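Local coordinates for amidohydrolase (Staphylococcus aureus, PDB 3NUR), which probably hydrolyses carbon-nitrogen bonds in linear amides at a metal site inside a TIM barrel, although its natural substrate is not established, at residues D76-F81 with Q90-G95; V130-L135 with D186-L191; N248-H253 with R310-A315; H234-G239 with Y280-S285. One frame throughout, in Å; residues are numbered along the deposited sequence.

Contact 1 (D76-F81 with Q90-G95); sequences DERIQF and QVLSYG
The layer between a TIM barrel and its surrounding helices is where R78 of helix 75-84 lies against Q90 and L92 of strand 87-94. Helix and strand follow each other closely along the chain, and their short axes pass 12.1 Å apart at 144°, so the helix runs back roughly against the strand, and the long side chain of R78 spans the distance between them. Its CG leaves the helix anti to the backbone N (chi1 -170°), and a bend at chi3 then turns the guanidinium along the strand. CG and CD of R78 run obliquely past the end of the Q90 side chain, CG of R78 4.1 Å from CD of Q90. Farther out, NH1 of R78 lies 3.0 Å from the amide atom modelled as NE2 of Q90, which meets the edge of the guanidinium near its plane. The two flat groups stand nearly perpendicular, at 81°. The amide of Q90 may be turned over in the model, which leaves the character of this pair open. Next along the strand, CD2 of L92 packs 3.4 Å from NH1 of R78. L92 also touches L118 and Y121 of helix 104-124, which continues the helical layer.

The clearest polar partner of R78 lies outside the two segments: NH2 is hydrogen-bonded to the backbone O of H30, a ligand of the calcium ion. F81, one turn later, stacks its ring on that of Y317. A buried guanidinium is thus held among apolar and amide groups while reaching the main chain of a metal ligand, consistent with a second-shell part in shaping the site.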
# COMPACT_ATOMS: atom_id res chain seq x y z
N ASP A 76 -7.73 -14.09 -17.22
CA ASP A 76 -7.95 -15.48 -16.84
C ASP A 76 -6.95 -16.00 -15.81
O ASP A 76 -7.35 -16.72 -14.90
CB ASP A 76 -8.02 -16.36 -18.09
CG ASP A 76 -9.33 -16.16 -18.81
OD1 ASP A 76 -10.36 -16.71 -18.34
OD2 ASP A 76 -9.36 -15.38 -19.78
N GLU A 77 -5.68 -15.61 -15.94
CA GLU A 77 -4.65 -16.01 -14.96
C GLU A 77 -4.99 -15.41 -13.59
O GLU A 77 -4.88 -16.11 -12.58
CB GLU A 77 -3.27 -15.53 -15.40
CG GLU A 77 -2.66 -16.43 -16.45
CD GLU A 77 -1.43 -15.84 -17.12
OE1 GLU A 77 -0.42 -15.62 -16.42
OE2 GLU A 77 -1.48 -15.63 -18.35
N ARG A 78 -5.46 -14.17 -13.57
CA ARG A 78 -5.86 -13.45 -12.34
C ARG A 78 -7.07 -14.14 -11.67
O ARG A 78 -7.04 -14.43 -10.46
CB ARG A 78 -6.16 -11.99 -12.69
CG ARG A 78 -6.34 -11.08 -11.47
CD ARG A 78 -6.51 -9.62 -11.86
NE ARG A 78 -5.32 -9.09 -12.56
CZ ARG A 78 -4.28 -8.51 -11.97
NH1 ARG A 78 -4.22 -8.39 -10.64
NH2 ARG A 78 -3.26 -8.06 -12.71
N ILE A 79 -8.12 -14.44 -12.45
CA ILE A 79 -9.33 -15.09 -11.94
C ILE A 79 -9.06 -16.49 -11.43
O ILE A 79 -9.66 -16.89 -10.43
CB ILE A 79 -10.47 -15.07 -13.00
CG1 ILE A 79 -11.06 -13.65 -13.17
CG2 ILE A 79 -11.58 -16.11 -12.70
CD1 ILE A 79 -11.76 -12.97 -11.89
N GLN A 80 -8.19 -17.25 -12.14
CA GLN A 80 -7.81 -18.61 -11.73
C GLN A 80 -7.20 -18.54 -10.33
O GLN A 80 -7.62 -19.31 -9.44
CB GLN A 80 -6.79 -19.21 -12.71
CG GLN A 80 -6.41 -20.65 -12.35
CD GLN A 80 -5.44 -21.25 -13.32
OE1 GLN A 80 -4.27 -21.46 -13.00
NE2 GLN A 80 -5.91 -21.54 -14.54
N PHE A 81 -6.26 -17.58 -10.11
CA PHE A 81 -5.61 -17.43 -8.82
C PHE A 81 -6.63 -17.09 -7.74
O PHE A 81 -6.65 -17.74 -6.70
CB PHE A 81 -4.47 -16.39 -8.87
CG PHE A 81 -3.89 -16.08 -7.49
CD1 PHE A 81 -2.90 -16.89 -6.94
CD2 PHE A 81 -4.36 -15.00 -6.75
CE1 PHE A 81 -2.39 -16.62 -5.66
CE2 PHE A 81 -3.84 -14.73 -5.47
CZ PHE A 81 -2.86 -15.54 -4.94
N GLN A 90 -10.13 -8.37 -5.42
CA GLN A 90 -8.79 -7.83 -5.43
C GLN A 90 -8.98 -6.30 -5.52
O GLN A 90 -9.76 -5.82 -6.35
CB GLN A 90 -7.96 -8.30 -6.63
CG GLN A 90 -7.31 -9.65 -6.41
CD GLN A 90 -6.29 -10.00 -7.48
OE1 GLN A 90 -5.53 -10.98 -7.36
NE2 GLN A 90 -6.20 -9.19 -8.52
N VAL A 91 -8.26 -5.58 -4.67
CA VAL A 91 -8.22 -4.10 -4.71
C VAL A 91 -7.00 -3.84 -5.60
O VAL A 91 -5.87 -4.23 -5.26
CB VAL A 91 -8.10 -3.44 -3.31
CG1 VAL A 91 -8.10 -1.93 -3.44
CG2 VAL A 91 -9.22 -3.89 -2.37
N LEU A 92 -7.24 -3.30 -6.81
CA LEU A 92 -6.19 -3.18 -7.82
C LEU A 92 -5.43 -1.84 -7.81
O LEU A 92 -6.05 -0.77 -7.71
CB LEU A 92 -6.78 -3.45 -9.23
CG LEU A 92 -7.31 -4.87 -9.52
CD1 LEU A 92 -7.90 -4.96 -10.94
CD2 LEU A 92 -6.21 -5.89 -9.40
N SER A 93 -4.09 -1.92 -7.91
CA SER A 93 -3.18 -0.77 -7.94
C SER A 93 -2.09 -0.97 -8.99
O SER A 93 -1.78 -2.11 -9.29
CB SER A 93 -2.52 -0.60 -6.58
OG SER A 93 -1.81 -1.77 -6.23
N TYR A 94 -1.51 0.12 -9.55
CA TYR A 94 -0.46 -0.01 -10.55
C TYR A 94 0.80 -0.65 -9.94
O TYR A 94 1.17 -0.33 -8.81
CB TYR A 94 -0.12 1.34 -11.21
CG TYR A 94 0.33 1.17 -12.64
CD1 TYR A 94 -0.55 1.35 -13.70
CD2 TYR A 94 1.65 0.82 -12.93
CE1 TYR A 94 -0.14 1.14 -15.02
CE2 TYR A 94 2.08 0.63 -14.25
CZ TYR A 94 1.17 0.79 -15.29
OH TYR A 94 1.59 0.61 -16.58
N GLY A 95 1.40 -1.58 -10.68
CA GLY A 95 2.59 -2.32 -10.27
C GLY A 95 3.90 -1.68 -10.68
O GLY A 95 4.05 -0.45 -10.62

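Contact 2 (V130-L135 with D186-L191); sequences VGFATL and DVPIYL
F132 meets P188 and Y190 inside the barrel, and every contact between the two segments is apolar. The far end of the F132 ring does the touching. Its CZ lies 4.2 Å from CG of P188, and its CE2 is 4.1 Å from CB of Y190. CE2 of F132 also approaches CD1 of Y190 at 4.2 Å, arriving at the edge of the tyrosine ring, near its plane, so the aromatic pair is not face to face. Both partners run about at right angles to the phenylalanine side chain. The F132 ring is in an uncommon rotation: chi2 is 2°, which lays it almost in the plane of its own CA, CB and CG instead of across it. V91 packs against the same ring from strand 87-94, while I250 of strand 249-251 touches both P188 and Y190.

Hydrogen bonding lies outside the pair. The hydroxyl of Y190 is hydrogen-bonded to OG1 of T289 and more weakly to OE2 of E28, a calcium ligand, and the tyrosine side chain comes within about 7 Å of the ion.

The backbones do not bond to each other either, because strand 159-162 comes between them. F132 pairs instead with L92 on one side, while A133 pairs with G158 on the other.

The three buried side chains thus join parts of the barrel that are not neighbours, across the intervening strand, by carbon contacts alone. The single polar end of the cluster, the Y190 hydroxyl, is held chiefly by T289, with the weak bond to E28 as a link to the metal site.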
# COMPACT_ATOMS: atom_id res chain seq x y z
N VAL A 130 -12.10 -3.83 -7.07
CA VAL A 130 -12.26 -2.48 -6.55
C VAL A 130 -10.96 -1.76 -6.98
O VAL A 130 -9.89 -2.37 -7.01
CB VAL A 130 -12.48 -2.50 -5.01
CG1 VAL A 130 -12.30 -1.12 -4.40
CG2 VAL A 130 -13.88 -3.03 -4.67
N GLY A 131 -11.06 -0.48 -7.33
CA GLY A 131 -9.86 0.23 -7.77
C GLY A 131 -9.25 1.18 -6.76
O GLY A 131 -9.97 1.83 -5.99
N PHE A 132 -7.92 1.25 -6.78
CA PHE A 132 -7.14 2.22 -6.03
C PHE A 132 -6.51 3.13 -7.07
O PHE A 132 -6.05 2.66 -8.13
CB PHE A 132 -6.06 1.54 -5.14
CG PHE A 132 -6.45 1.28 -3.68
CD1 PHE A 132 -7.72 1.59 -3.22
CD2 PHE A 132 -5.56 0.66 -2.81
CE1 PHE A 132 -8.08 1.34 -1.88
CE2 PHE A 132 -5.93 0.40 -1.47
CZ PHE A 132 -7.18 0.77 -1.02
N ALA A 133 -6.55 4.44 -6.80
CA ALA A 133 -6.00 5.46 -7.71
C ALA A 133 -4.48 5.43 -7.83
O ALA A 133 -3.78 5.13 -6.85
CB ALA A 133 -6.42 6.83 -7.22
N THR A 134 -3.98 5.74 -9.03
CA THR A 134 -2.56 5.94 -9.35
C THR A 134 -2.44 7.45 -9.54
O THR A 134 -3.19 8.03 -10.34
CB THR A 134 -2.10 5.09 -10.54
OG1 THR A 134 -2.34 3.72 -10.22
CG2 THR A 134 -0.61 5.28 -10.85
N LEU A 135 -1.59 8.10 -8.73
CA LEU A 135 -1.52 9.57 -8.70
C LEU A 135 -0.22 10.16 -9.14
O LEU A 135 0.82 9.67 -8.73
CB LEU A 135 -1.84 10.08 -7.28
CG LEU A 135 -3.15 9.58 -6.64
CD1 LEU A 135 -3.23 10.02 -5.20
CD2 LEU A 135 -4.37 10.05 -7.44
N ASP A 186 -12.92 10.39 2.48
CA ASP A 186 -13.11 9.26 3.40
C ASP A 186 -12.56 7.94 2.82
O ASP A 186 -13.20 6.88 2.87
CB ASP A 186 -14.58 9.13 3.85
CG ASP A 186 -14.78 8.37 5.14
OD1 ASP A 186 -13.87 8.40 6.00
OD2 ASP A 186 -15.87 7.78 5.32
N VAL A 187 -11.36 8.03 2.22
CA VAL A 187 -10.73 6.86 1.60
C VAL A 187 -9.29 6.71 2.12
O VAL A 187 -8.66 7.73 2.42
CB VAL A 187 -10.77 6.87 0.05
CG1 VAL A 187 -12.20 6.75 -0.48
CG2 VAL A 187 -10.06 8.11 -0.53
N PRO A 188 -8.72 5.48 2.18
CA PRO A 188 -7.34 5.34 2.66
C PRO A 188 -6.29 5.53 1.55
O PRO A 188 -6.59 5.51 0.35
CB PRO A 188 -7.31 3.90 3.17
CG PRO A 188 -8.23 3.16 2.23
CD PRO A 188 -9.33 4.15 1.89
N ILE A 189 -5.03 5.68 1.97
CA ILE A 189 -3.87 5.74 1.07
C ILE A 189 -2.98 4.55 1.45
O ILE A 189 -2.57 4.43 2.60
CB ILE A 189 -3.08 7.08 1.17
CG1 ILE A 189 -3.91 8.31 0.70
CG2 ILE A 189 -1.76 6.98 0.40
CD1 ILE A 189 -3.28 9.63 1.09
N TYR A 190 -2.66 3.69 0.49
CA TYR A 190 -1.74 2.57 0.69
C TYR A 190 -0.35 3.11 0.31
O TYR A 190 -0.18 3.58 -0.82
CB TYR A 190 -2.12 1.38 -0.24
CG TYR A 190 -1.61 0.02 0.20
CD1 TYR A 190 -2.49 -1.03 0.44
CD2 TYR A 190 -0.24 -0.23 0.33
CE1 TYR A 190 -2.03 -2.28 0.84
CE2 TYR A 190 0.23 -1.49 0.71
CZ TYR A 190 -0.67 -2.51 0.97
OH TYR A 190 -0.22 -3.74 1.40
N LEU A 191 0.62 3.09 1.25
CA LEU A 191 1.99 3.58 1.00
C LEU A 191 2.86 2.34 0.76
O LEU A 191 3.04 1.52 1.66
CB LEU A 191 2.51 4.38 2.20
CG LEU A 191 3.81 5.18 2.02
CD1 LEU A 191 3.63 6.32 0.99
CD2 LEU A 191 4.25 5.77 3.36

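Contact 3 (N248-H253 with R310-A315); sequences NMIIGH and RILYAA
R310 curls back on itself to reach N248. Its first three torsions all turn the same way, and the bends at chi2 and chi3 bring the guanidinium round to the asparagine amide. NH2 of R310 donates to OD1 of N248 at 3.2 Å, with an N-H...O angle of 158°. The acceptor sits in the guanidinium plane, yet the donor stands 52° above the carbonyl plane of N248 and so misses the lone pairs; the two flat groups are turned 59° apart. A water closes a triangle, accepting from NH1 of R310 at 2.7 Å and donating to OD1 of N248 at 3.3 Å. Outside the segments, NE of R310 bonds to the backbone O of F286, and the guanidinium makes a cation-pi contact with Y287.

Deeper in, I250 and L312 cross at about a right angle. I250 holds CG2 anti to its backbone N, and CD1 of L312 comes 4.0 Å from both CG2 and CD1 of I250. L350 of helix 336-351 covers both residues.

Strand 286-288 lies between these segments. Although irregular, 310-315 follows the course expected of the last barrel strand and delivers the calcium ligand D316 directly after it, as in the metal-dependent amidohydrolase superfamily.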
# COMPACT_ATOMS: atom_id res chain seq x y z
N ASN A 248 -6.93 7.29 7.28
CA ASN A 248 -6.29 5.99 7.49
C ASN A 248 -5.31 5.70 6.38
O ASN A 248 -5.58 5.98 5.20
CB ASN A 248 -7.27 4.82 7.58
CG ASN A 248 -8.20 4.92 8.74
OD1 ASN A 248 -7.78 4.93 9.90
ND2 ASN A 248 -9.47 5.03 8.44
N MSE A 249 -4.19 5.13 6.74
CA MSE A 249 -3.23 4.68 5.75
C MSE A 249 -3.03 3.19 5.86
O MSE A 249 -3.37 2.62 6.90
CB MSE A 249 -1.96 5.50 5.82
CG MSE A 249 -2.28 6.87 5.19
SE MSE A 249 -0.86 7.93 5.14
CE MSE A 249 0.10 6.98 3.70
N ILE A 250 -2.58 2.55 4.77
CA ILE A 250 -2.32 1.11 4.76
C ILE A 250 -0.84 0.89 4.39
O ILE A 250 -0.31 1.56 3.50
CB ILE A 250 -3.25 0.33 3.79
CG1 ILE A 250 -4.74 0.79 3.91
CG2 ILE A 250 -3.11 -1.18 4.04
CD1 ILE A 250 -5.63 0.35 2.73
N ILE A 251 -0.18 -0.04 5.08
CA ILE A 251 1.19 -0.44 4.79
C ILE A 251 1.27 -1.95 4.77
O ILE A 251 0.60 -2.61 5.55
CB ILE A 251 2.25 0.18 5.73
CG1 ILE A 251 1.92 -0.10 7.23
CG2 ILE A 251 2.47 1.69 5.39
CD1 ILE A 251 2.99 0.50 8.24
N GLY A 252 2.07 -2.47 3.85
CA GLY A 252 2.25 -3.89 3.65
C GLY A 252 3.46 -4.45 4.36
O GLY A 252 4.00 -3.83 5.28
N HIS A 253 3.88 -5.65 3.94
CA HIS A 253 5.04 -6.37 4.47
C HIS A 253 5.10 -6.35 5.99
O HIS A 253 6.17 -6.13 6.60
CB HIS A 253 6.33 -5.87 3.79
CG HIS A 253 6.15 -5.83 2.30
ND1 HIS A 253 5.73 -4.67 1.65
CD2 HIS A 253 6.23 -6.83 1.40
CE1 HIS A 253 5.57 -5.02 0.38
NE2 HIS A 253 5.88 -6.30 0.18
N ARG A 310 -6.94 -4.05 12.91
CA ARG A 310 -6.09 -3.24 12.04
C ARG A 310 -5.36 -4.06 10.98
O ARG A 310 -4.53 -3.52 10.25
CB ARG A 310 -5.09 -2.41 12.90
CG ARG A 310 -5.73 -1.55 14.01
CD ARG A 310 -6.87 -0.64 13.56
NE ARG A 310 -6.40 0.38 12.61
CZ ARG A 310 -7.10 1.46 12.27
NH1 ARG A 310 -8.30 1.67 12.79
NH2 ARG A 310 -6.59 2.34 11.41
N ILE A 311 -5.69 -5.36 10.87
CA ILE A 311 -5.03 -6.22 9.90
C ILE A 311 -5.91 -6.49 8.69
O ILE A 311 -7.07 -6.91 8.83
CB ILE A 311 -4.51 -7.54 10.56
CG1 ILE A 311 -3.56 -7.23 11.76
CG2 ILE A 311 -3.84 -8.47 9.54
CD1 ILE A 311 -3.30 -8.45 12.66
N LEU A 312 -5.36 -6.26 7.50
CA LEU A 312 -6.04 -6.53 6.23
C LEU A 312 -5.28 -7.62 5.49
O LEU A 312 -4.12 -7.83 5.78
CB LEU A 312 -6.10 -5.25 5.35
CG LEU A 312 -6.80 -4.04 5.94
CD1 LEU A 312 -6.63 -2.81 5.03
CD2 LEU A 312 -8.28 -4.32 6.21
N TYR A 313 -5.95 -8.34 4.58
CA TYR A 313 -5.31 -9.42 3.84
C TYR A 313 -4.78 -8.92 2.49
O TYR A 313 -5.28 -7.93 1.97
CB TYR A 313 -6.28 -10.60 3.70
CG TYR A 313 -5.64 -11.97 3.69
CD1 TYR A 313 -4.50 -12.24 4.44
CD2 TYR A 313 -6.20 -13.03 2.97
CE1 TYR A 313 -3.93 -13.51 4.48
CE2 TYR A 313 -5.64 -14.31 3.00
CZ TYR A 313 -4.50 -14.54 3.75
OH TYR A 313 -3.94 -15.80 3.76
N ALA A 314 -3.73 -9.56 1.98
CA ALA A 314 -3.08 -9.15 0.72
C ALA A 314 -2.14 -10.25 0.26
O ALA A 314 -1.51 -10.89 1.11
CB ALA A 314 -2.30 -7.85 0.91
N ALA A 315 -2.00 -10.43 -1.06
CA ALA A 315 -1.16 -11.47 -1.65
C ALA A 315 0.06 -10.96 -2.41
O ALA A 315 0.95 -11.75 -2.69
CB ALA A 315 -2.00 -12.31 -2.62
O HOH W 1 -9.80 3.90 12.24

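Contact 4 (H234-G239 with Y280-S285); sequences HLVLSG and YYFKNS
V236, near the end of helix 223-237, packs between the side chains of Y281 and F282 on helix 278-284. Each methyl group takes one aromatic neighbour. CG1 of V236 lies 3.6 Å from CD2 of Y281, approaching the ring at a slant, and CG2 of V236 is 3.8 Å from CZ of F282. Both methyls also bear on CB of Y281, CG1 at 3.8 Å and CG2 at 3.9 Å, which makes the tyrosine base the floor of the contact. The valine torsion divides the work: at chi1 167°, CG1 stands anti to the backbone N and CG2 anti to the carbonyl carbon, and the two methyls diverge toward successive rings. The CA atoms of V236 and Y281 are 6.9 Å apart, a close approach for two helices.

One shell out, two hydrogen bonds hold the Y281 hydroxyl, to OD1 of D242 and to the backbone N of H276, while the F282 ring packs against that of F286. On the valine side the helix ends in a Schellman motif. G239 takes a positive phi, and its N bonds back to O of V236 at 3.1 Å. Before it, OG of S238 donates to O of L235 at 3.0 Å.

G239 is also the N-cap of helix 240-243, whose F241 packs on both V236 and Y281. Helix 278-284 runs out at S285, which pairs through its backbone with M249 just before strand 286-288 begins. The contact therefore joins two outer helices beside the strand pair 249-251 and 286-288.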
# COMPACT_ATOMS: atom_id res chain seq x y z
N HIS A 234 7.72 9.52 9.09
CA HIS A 234 7.77 10.95 8.75
C HIS A 234 6.35 11.53 8.74
O HIS A 234 6.12 12.63 9.25
CB HIS A 234 8.38 11.14 7.35
CG HIS A 234 9.86 11.36 7.36
ND1 HIS A 234 10.40 12.61 7.13
CD2 HIS A 234 10.86 10.46 7.53
CE1 HIS A 234 11.71 12.45 7.18
NE2 HIS A 234 12.04 11.18 7.43
N LEU A 235 5.40 10.79 8.16
CA LEU A 235 4.01 11.23 8.04
C LEU A 235 3.37 11.44 9.41
O LEU A 235 2.75 12.46 9.66
CB LEU A 235 3.19 10.26 7.18
CG LEU A 235 3.72 9.98 5.74
CD1 LEU A 235 2.75 9.08 4.97
CD2 LEU A 235 3.93 11.27 4.95
N VAL A 236 3.63 10.52 10.34
CA VAL A 236 3.13 10.61 11.70
C VAL A 236 3.78 11.79 12.44
O VAL A 236 3.07 12.60 13.02
CB VAL A 236 3.32 9.27 12.45
CG1 VAL A 236 3.10 9.42 13.96
CG2 VAL A 236 2.43 8.18 11.87
N LEU A 237 5.12 11.86 12.44
CA LEU A 237 5.89 12.91 13.13
C LEU A 237 5.58 14.33 12.65
O LEU A 237 5.66 15.26 13.45
CB LEU A 237 7.41 12.64 13.10
CG LEU A 237 7.89 11.32 13.71
CD1 LEU A 237 9.40 11.17 13.56
CD2 LEU A 237 7.46 11.17 15.19
N SER A 238 5.19 14.47 11.37
CA SER A 238 4.83 15.78 10.79
C SER A 238 3.43 16.28 11.22
O SER A 238 3.06 17.41 10.88
CB SER A 238 4.93 15.75 9.27
OG SER A 238 3.85 15.06 8.68
N GLY A 239 2.66 15.44 11.92
CA GLY A 239 1.33 15.79 12.42
C GLY A 239 0.16 15.68 11.46
O GLY A 239 -0.92 16.22 11.73
N TYR A 280 0.26 5.27 19.18
CA TYR A 280 -1.19 5.52 19.03
C TYR A 280 -1.60 5.66 17.56
O TYR A 280 -2.62 5.08 17.15
CB TYR A 280 -1.62 6.76 19.82
CG TYR A 280 -3.12 6.98 19.78
CD1 TYR A 280 -3.95 6.39 20.72
CD2 TYR A 280 -3.70 7.81 18.82
CE1 TYR A 280 -5.33 6.56 20.67
CE2 TYR A 280 -5.08 7.99 18.76
CZ TYR A 280 -5.89 7.37 19.70
OH TYR A 280 -7.25 7.57 19.71
N TYR A 281 -0.82 6.41 16.77
CA TYR A 281 -1.14 6.61 15.34
C TYR A 281 -1.10 5.32 14.54
O TYR A 281 -1.94 5.11 13.68
CB TYR A 281 -0.24 7.66 14.71
CG TYR A 281 -0.37 9.00 15.39
CD1 TYR A 281 -1.40 9.88 15.05
CD2 TYR A 281 0.50 9.37 16.41
CE1 TYR A 281 -1.49 11.13 15.64
CE2 TYR A 281 0.42 10.62 17.01
CZ TYR A 281 -0.59 11.49 16.64
OH TYR A 281 -0.70 12.71 17.24
N PHE A 282 -0.16 4.42 14.84
CA PHE A 282 -0.11 3.13 14.14
C PHE A 282 -1.26 2.23 14.56
O PHE A 282 -1.75 1.41 13.77
CB PHE A 282 1.25 2.45 14.32
CG PHE A 282 2.30 3.24 13.59
CD1 PHE A 282 2.41 3.15 12.20
CD2 PHE A 282 3.14 4.12 14.26
CE1 PHE A 282 3.32 3.95 11.50
CE2 PHE A 282 4.08 4.88 13.57
CZ PHE A 282 4.15 4.80 12.19
N LYS A 283 -1.71 2.38 15.80
CA LYS A 283 -2.81 1.55 16.27
C LYS A 283 -4.18 2.06 15.81
O LYS A 283 -5.13 1.28 15.75
CB LYS A 283 -2.79 1.48 17.79
CG LYS A 283 -1.57 0.77 18.37
CD LYS A 283 -1.61 0.94 19.88
CE LYS A 283 -0.30 0.58 20.53
NZ LYS A 283 -0.42 0.61 22.01
N ASN A 284 -4.30 3.38 15.56
CA ASN A 284 -5.60 3.99 15.25
C ASN A 284 -5.77 4.56 13.85
O ASN A 284 -6.91 4.74 13.41
CB ASN A 284 -5.93 5.02 16.33
CG ASN A 284 -6.11 4.34 17.68
OD1 ASN A 284 -5.17 4.22 18.47
ND2 ASN A 284 -7.28 3.77 17.92
N SER A 285 -4.67 4.84 13.15
CA SER A 285 -4.72 5.46 11.81
C SER A 285 -4.03 4.64 10.72
O SER A 285 -3.96 5.08 9.57
CB SER A 285 -4.10 6.86 11.88
OG SER A 285 -4.78 7.67 12.82

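How the contacts relate
The centres of contacts 2 and 3 lie about 8 and 7 Å from the centre of the chain; contacts 1 and 4 lie about twice as far out, on opposite sides. Contacts 1, 2 and 4 are buried, while contact 3, though near the centre, has a partly exposed polar end. Neighbouring strands connect contact 1 to 2 (L92 N to V130 O, 2.8 Å) and contact 2 to 3 (I189 O to I250 N, 2.9 Å). Contact 4 joins contact 3 through S285 and M249. The same apolar chemistry serves contact 2 inside the barrel and contact 4 between outer helices. R310 bonds across contact 3 directly and through water, whereas the clear hydrogen bond of R78 leaves contact 1.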